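Local coordinates for nucleosome assembly protein 1, putative (Plasmodium falciparum, PDB 3FS3), which probably binds histones and chromatin as a histone chaperone of the nucleosome assembly protein family, at residues A[89-94]-A[281-286]; A[142-147]-A[161-166]. All blocks are in the same frame, centred on the assembly; numbering follows the deposited sequence.

Contact 1 (A[89-94]-A[281-286])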
loop_
_atom_site.group_PDB
_atom_site.type_symbol
_atom_site.label_atom_id
_atom_site.label_comp_id
_atom_site.label_asym_id
_atom_site.label_seq_id
_atom_site.Cartn_x
_atom_site.Cartn_y
_atom_site.Cartn_z
ATOM N N PRO A 89 2.872 4.866 -24.923
ATOM C CA PRO A 89 3.436 5.716 -25.979
ATOM C C PRO A 89 4.415 6.751 -25.422
ATOM O O PRO A 89 5.362 7.158 -26.092
ATOM C CB PRO A 89 2.205 6.380 -26.590
ATOM C CG PRO A 89 1.124 5.343 -26.370
ATOM C CD PRO A 89 1.399 4.888 -24.961
ATOM N N ILE A 90 4.171 7.189 -24.197
ATOM C CA ILE A 90 5.047 8.179 -23.591
ATOM C C ILE A 90 6.395 7.546 -23.270
ATOM O O ILE A 90 7.432 8.195 -23.396
ATOM C CB ILE A 90 4.403 8.776 -22.327
ATOM C CG1 ILE A 90 3.049 9.396 -22.705
ATOM C CG2 ILE A 90 5.303 9.855 -21.737
ATOM C CD1 ILE A 90 2.287 10.011 -21.541
ATOM N N TYR A 91 6.386 6.273 -22.879
ATOM C CA TYR A 91 7.635 5.583 -22.570
ATOM C C TYR A 91 8.413 5.308 -23.856
ATOM O O TYR A 91 9.636 5.464 -23.894
ATOM C CB TYR A 91 7.374 4.258 -21.833
ATOM C CG TYR A 91 6.738 4.414 -20.467
ATOM C CD1 TYR A 91 7.068 5.492 -19.642
ATOM C CD2 TYR A 91 5.828 3.471 -19.984
ATOM C CE1 TYR A 91 6.512 5.627 -18.373
ATOM C CE2 TYR A 91 5.263 3.598 -18.713
ATOM C CZ TYR A 91 5.610 4.680 -17.915
ATOM O OH TYR A 91 5.048 4.832 -16.665
ATOM N N ASP A 92 7.704 4.903 -24.908
ATOM C CA ASP A 92 8.352 4.608 -26.180
ATOM C C ASP A 92 8.979 5.845 -26.803
ATOM O O ASP A 92 9.992 5.742 -27.500
ATOM C CB ASP A 92 7.363 3.996 -27.175
ATOM C CG ASP A 92 6.749 2.712 -26.668
ATOM O OD1 ASP A 92 7.476 1.920 -26.026
ATOM O OD2 ASP A 92 5.546 2.490 -26.920
ATOM N N LYS A 93 8.377 7.009 -26.573
ATOM C CA LYS A 93 8.924 8.239 -27.130
ATOM C C LYS A 93 10.244 8.550 -26.444
ATOM O O LYS A 93 11.211 8.959 -27.079
ATOM C CB LYS A 93 7.938 9.406 -26.962
ATOM C CG LYS A 93 6.825 9.395 -28.005
ATOM C CD LYS A 93 5.933 10.643 -27.951
ATOM C CE LYS A 93 5.073 10.693 -26.691
ATOM N NZ LYS A 93 4.100 11.840 -26.699
ATOM N N ARG A 94 10.284 8.340 -25.139
ATOM C CA ARG A 94 11.498 8.586 -24.379
ATOM C C ARG A 94 12.605 7.655 -24.880
ATOM O O ARG A 94 13.721 8.094 -25.137
ATOM C CB ARG A 94 11.220 8.345 -22.901
ATOM C CG ARG A 94 12.444 8.054 -22.070
ATOM C CD ARG A 94 12.092 7.015 -21.037
ATOM N NE ARG A 94 11.456 7.601 -19.879
ATOM C CZ ARG A 94 10.770 6.918 -18.973
ATOM N NH1 ARG A 94 10.618 5.605 -19.094
ATOM N NH2 ARG A 94 10.250 7.554 -17.929
ATOM N N ILE A 281 11.248 4.736 -10.843
ATOM C CA ILE A 281 12.203 4.968 -11.921
ATOM C C ILE A 281 11.535 5.087 -13.289
ATOM O O ILE A 281 11.749 6.053 -14.013
ATOM C CB ILE A 281 13.251 3.830 -11.981
ATOM C CG1 ILE A 281 13.926 3.673 -10.615
ATOM C CG2 ILE A 281 14.292 4.124 -13.056
ATOM C CD1 ILE A 281 14.775 4.858 -10.197
ATOM N N ILE A 282 10.723 4.101 -13.639
ATOM C CA ILE A 282 10.046 4.093 -14.930
ATOM C C ILE A 282 9.054 5.254 -15.138
ATOM O O ILE A 282 9.066 5.907 -16.179
ATOM C CB ILE A 282 9.349 2.723 -15.141
ATOM C CG1 ILE A 282 10.417 1.630 -15.278
ATOM C CG2 ILE A 282 8.442 2.759 -16.344
ATOM C CD1 ILE A 282 9.873 0.229 -15.412
ATOM N N PRO A 283 8.197 5.542 -14.149
ATOM C CA PRO A 283 7.249 6.651 -14.356
ATOM C C PRO A 283 7.859 8.064 -14.342
ATOM O O PRO A 283 7.340 8.979 -15.000
ATOM C CB PRO A 283 6.244 6.467 -13.214
ATOM C CG PRO A 283 6.339 4.987 -12.877
ATOM C CD PRO A 283 7.830 4.747 -12.961
ATOM N N TYR A 284 8.966 8.230 -13.609
ATOM C CA TYR A 284 9.618 9.531 -13.447
ATOM C C TYR A 284 11.116 9.546 -13.766
ATOM O O TYR A 284 11.859 10.345 -13.200
ATOM C CB TYR A 284 9.443 9.993 -11.996
ATOM C CG TYR A 284 8.082 9.695 -11.395
ATOM C CD1 TYR A 284 6.915 10.159 -11.997
ATOM C CD2 TYR A 284 7.966 8.954 -10.222
ATOM C CE1 TYR A 284 5.666 9.897 -11.449
ATOM C CE2 TYR A 284 6.722 8.685 -9.661
ATOM C CZ TYR A 284 5.575 9.161 -10.280
ATOM O OH TYR A 284 4.343 8.907 -9.726
ATOM N N ALA A 285 11.555 8.685 -14.675
ATOM C CA ALA A 285 12.970 8.574 -15.021
ATOM C C ALA A 285 13.782 9.851 -15.134
ATOM O O ALA A 285 14.749 10.045 -14.385
ATOM C CB ALA A 285 13.132 7.777 -16.296
ATOM N N VAL A 286 13.405 10.720 -16.068
ATOM C CA VAL A 286 14.173 11.937 -16.281
ATOM C C VAL A 286 14.305 12.809 -15.042
ATOM O O VAL A 286 15.333 13.450 -14.856
ATOM C CB VAL A 286 13.605 12.785 -17.456
ATOM C CG1 VAL A 286 12.276 13.447 -17.065
ATOM C CG2 VAL A 286 14.637 13.826 -17.872
HETATM O O HOH W 1 11.125 10.175 -17.892
#
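The phenol ring of Y91 lies over the methyl branch CG2 of I282, which sits over the ring face, 4.0 Å from the Y91 ring centroid, in a CH-pi contact. This is where the long helix 49-99 of the NAP fold meets the C-terminal helix 260-289; the axes of the two short segments approach to 10.7 Å at 50°. With CG beside the backbone N and anti to the carbonyl carbon (chi1 -64°), the Y91 ring reaches across the gap, bringing OH within 3.7 Å of P283 CA. One turn further on, R94 spans the same gap. Its chain, bent at chi2 and chi3, delivers the guanidinium edge-on to the I282 carbonyl: NH2 donates to I282 O at 2.7 Å, nearly straight, while NH1 adds only a weak second bond. P283 has no backbone N-H to offer to the turn before, and the helix is kinked there. W115 of helix 114-120 also touches R94, and Y65 of the second subunit packs on Y91 and P283, so the contact adjoins the dimer interface. A water accepts from both R94 NH2 and V286 N, linking the arginine to the next turn. The methyl CB of A285 lies over one guanidinium face, toward its rim, 3.3 Å from R94 NH2.

Contact 2 (A[142-147]-A[161-166])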
loop_
_atom_site.group_PDB
_atom_site.type_symbol
_atom_site.label_atom_id
_atom_site.label_comp_id
_atom_site.label_asym_id
_atom_site.label_seq_id
_atom_site.Cartn_x
_atom_site.Cartn_y
_atom_site.Cartn_z
ATOM N N ASP A 142 17.122 0.847 -22.008
ATOM C CA ASP A 142 15.759 1.062 -21.570
ATOM C C ASP A 142 15.330 0.075 -20.500
ATOM O O ASP A 142 15.832 -1.051 -20.432
ATOM C CB ASP A 142 14.839 0.954 -22.791
ATOM C CG ASP A 142 13.423 1.444 -22.520
ATOM O OD1 ASP A 142 13.240 2.370 -21.703
ATOM O OD2 ASP A 142 12.488 0.911 -23.153
ATOM N N ILE A 143 14.412 0.526 -19.654
ATOM C CA ILE A 143 13.841 -0.290 -18.590
ATOM C C ILE A 143 12.340 -0.170 -18.787
ATOM O O ILE A 143 11.809 0.940 -18.872
ATOM C CB ILE A 143 14.189 0.236 -17.184
ATOM C CG1 ILE A 143 15.704 0.307 -17.003
ATOM C CG2 ILE A 143 13.600 -0.702 -16.126
ATOM C CD1 ILE A 143 16.117 0.764 -15.609
ATOM N N ARG A 144 11.660 -1.309 -18.878
ATOM C CA ARG A 144 10.216 -1.322 -19.086
ATOM C C ARG A 144 9.511 -2.305 -18.162
ATOM O O ARG A 144 10.110 -3.264 -17.678
ATOM C CB ARG A 144 9.891 -1.691 -20.542
ATOM C CG ARG A 144 10.444 -0.711 -21.571
ATOM C CD ARG A 144 10.274 -1.197 -23.019
ATOM N NE ARG A 144 8.877 -1.253 -23.453
ATOM C CZ ARG A 144 8.074 -2.302 -23.290
ATOM N NH1 ARG A 144 8.524 -3.402 -22.702
ATOM N NH2 ARG A 144 6.818 -2.253 -23.720
ATOM N N CYS A 145 8.231 -2.049 -17.918
ATOM C CA CYS A 145 7.416 -2.918 -17.081
ATOM C C CYS A 145 6.224 -3.389 -17.912
ATOM O O CYS A 145 5.573 -2.593 -18.590
ATOM C CB CYS A 145 6.920 -2.174 -15.846
ATOM S SG CYS A 145 5.826 -3.169 -14.786
ATOM N N ASP A 146 5.953 -4.687 -17.858
ATOM C CA ASP A 146 4.847 -5.283 -18.596
ATOM C C ASP A 146 4.070 -6.244 -17.711
ATOM O O ASP A 146 4.613 -6.791 -16.747
ATOM C CB ASP A 146 5.370 -6.070 -19.802
ATOM C CG ASP A 146 5.778 -5.185 -20.948
ATOM O OD1 ASP A 146 6.739 -5.551 -21.663
ATOM O OD2 ASP A 146 5.131 -4.135 -21.149
ATOM N N TYR A 147 2.795 -6.433 -18.044
ATOM C CA TYR A 147 1.938 -7.370 -17.326
ATOM C C TYR A 147 2.259 -8.700 -17.980
ATOM O O TYR A 147 2.663 -8.733 -19.141
ATOM C CB TYR A 147 0.449 -7.086 -17.580
ATOM C CG TYR A 147 -0.127 -5.901 -16.851
ATOM C CD1 TYR A 147 -0.231 -5.899 -15.462
ATOM C CD2 TYR A 147 -0.577 -4.781 -17.551
ATOM C CE1 TYR A 147 -0.767 -4.812 -14.782
ATOM C CE2 TYR A 147 -1.117 -3.682 -16.881
ATOM C CZ TYR A 147 -1.208 -3.706 -15.495
ATOM O OH TYR A 147 -1.733 -2.627 -14.817
ATOM N N SER A 161 11.849 -5.417 -17.600
ATOM C CA SER A 161 12.829 -5.708 -18.645
ATOM C C SER A 161 13.905 -4.635 -18.728
ATOM O O SER A 161 13.608 -3.443 -18.729
ATOM C CB SER A 161 12.143 -5.843 -20.007
ATOM O OG SER A 161 11.243 -6.936 -20.018
ATOM N N PHE A 162 15.154 -5.082 -18.790
ATOM C CA PHE A 162 16.315 -4.207 -18.879
ATOM C C PHE A 162 16.982 -4.449 -20.238
ATOM O O PHE A 162 17.574 -5.506 -20.473
ATOM C CB PHE A 162 17.279 -4.528 -17.734
ATOM C CG PHE A 162 16.687 -4.305 -16.363
ATOM C CD1 PHE A 162 17.033 -3.185 -15.611
ATOM C CD2 PHE A 162 15.756 -5.196 -15.844
ATOM C CE1 PHE A 162 16.459 -2.958 -14.360
ATOM C CE2 PHE A 162 15.175 -4.980 -14.595
ATOM C CZ PHE A 162 15.529 -3.854 -13.850
ATOM N N TYR A 163 16.864 -3.472 -21.132
ATOM C CA TYR A 163 17.427 -3.587 -22.469
ATOM C C TYR A 163 18.844 -3.034 -22.505
ATOM O O TYR A 163 19.092 -1.901 -22.091
ATOM C CB TYR A 163 16.538 -2.842 -23.468
ATOM C CG TYR A 163 15.144 -3.425 -23.571
ATOM C CD1 TYR A 163 14.774 -4.233 -24.650
ATOM C CD2 TYR A 163 14.202 -3.202 -22.565
ATOM C CE1 TYR A 163 13.500 -4.809 -24.720
ATOM C CE2 TYR A 163 12.938 -3.769 -22.626
ATOM C CZ TYR A 163 12.592 -4.573 -23.701
ATOM O OH TYR A 163 11.350 -5.163 -23.722
ATOM N N PHE A 164 19.773 -3.838 -23.006
ATOM C CA PHE A 164 21.169 -3.430 -23.064
ATOM C C PHE A 164 21.697 -3.369 -24.489
ATOM O O PHE A 164 21.351 -4.201 -25.332
ATOM C CB PHE A 164 22.033 -4.414 -22.269
ATOM C CG PHE A 164 21.851 -4.328 -20.786
ATOM C CD1 PHE A 164 22.687 -3.524 -20.017
ATOM C CD2 PHE A 164 20.859 -5.067 -20.151
ATOM C CE1 PHE A 164 22.546 -3.461 -18.642
ATOM C CE2 PHE A 164 20.709 -5.009 -18.770
ATOM C CZ PHE A 164 21.556 -4.205 -18.013
ATOM N N ALA A 165 22.540 -2.379 -24.756
ATOM C CA ALA A 165 23.149 -2.258 -26.068
ATOM C C ALA A 165 24.237 -3.323 -26.094
ATOM O O ALA A 165 24.608 -3.863 -25.051
ATOM C CB ALA A 165 23.764 -0.873 -26.239
ATOM N N THR A 166 24.726 -3.641 -27.285
ATOM C CA THR A 166 25.795 -4.611 -27.434
ATOM C C THR A 166 26.841 -4.146 -26.441
ATOM O O THR A 166 27.140 -2.953 -26.366
ATOM C CB THR A 166 26.382 -4.555 -28.843
ATOM O OG1 THR A 166 25.350 -4.866 -29.787
ATOM C CG2 THR A 166 27.540 -5.543 -28.984
#
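Y163 and R144 lean together on one face of an antiparallel beta hairpin, with the arginine's CD 3.7 Å from Y163 CE2 and the guanidinium plane turned 87° from the phenol ring. R144 bends at chi3 (67°), which turns the guanidinium along its own strand toward D146; there NH1 forms a salt bridge with D146 OD1 at 3.0 Å, meeting the carboxylate from its syn side but 32° out of its plane. That bond should limit rotation of the guanidinium beside the tyrosine. The Y163 ring turns its edge to the backbone, with D142 O in the ring plane 3.4 Å from CD2. On the other face I143 and F162 form a non-hydrogen-bonded pair: I143 CG2 lies over the phenyl face, displaced toward its rim, and CD1 is 3.9 Å from F162 CE1. Backbone bonds flank this pair. R144 and S161 exchange two, while Y163 N donates to D142 O at 2.7 Å and the return bond from D142 N is weak. Strand 140-147 is one of the two outermost strands of the four-stranded sheet in this chain, and strand 158-164 continues the ladder to strand 174-181. Helix 260-289 covers the I143/F162 face, where I277 touches both residues.

How the contacts relate
From the N terminus, the chain runs along helix 49-99, whose 89-94 segment meets 281-286, 187 residues on at the closest ends, so that contact 1 closes a long loop. Within that loop, after helices 114-120, 123-126 and 131-137, the chain enters strand 140-147 and turns back into strand 158-164; contact 2 closes this short hairpin, entirely inside the larger loop and without crossing it. The centres lie 12 Å apart. I282 joins them directly: its CD1 packs 3.9 Å from I143 CG2, while its CG2 serves contact 1. Helix 260-289 therefore bridges helix 49-99, whose residues also meet the second subunit, and the I143/F162 face of the first two strands.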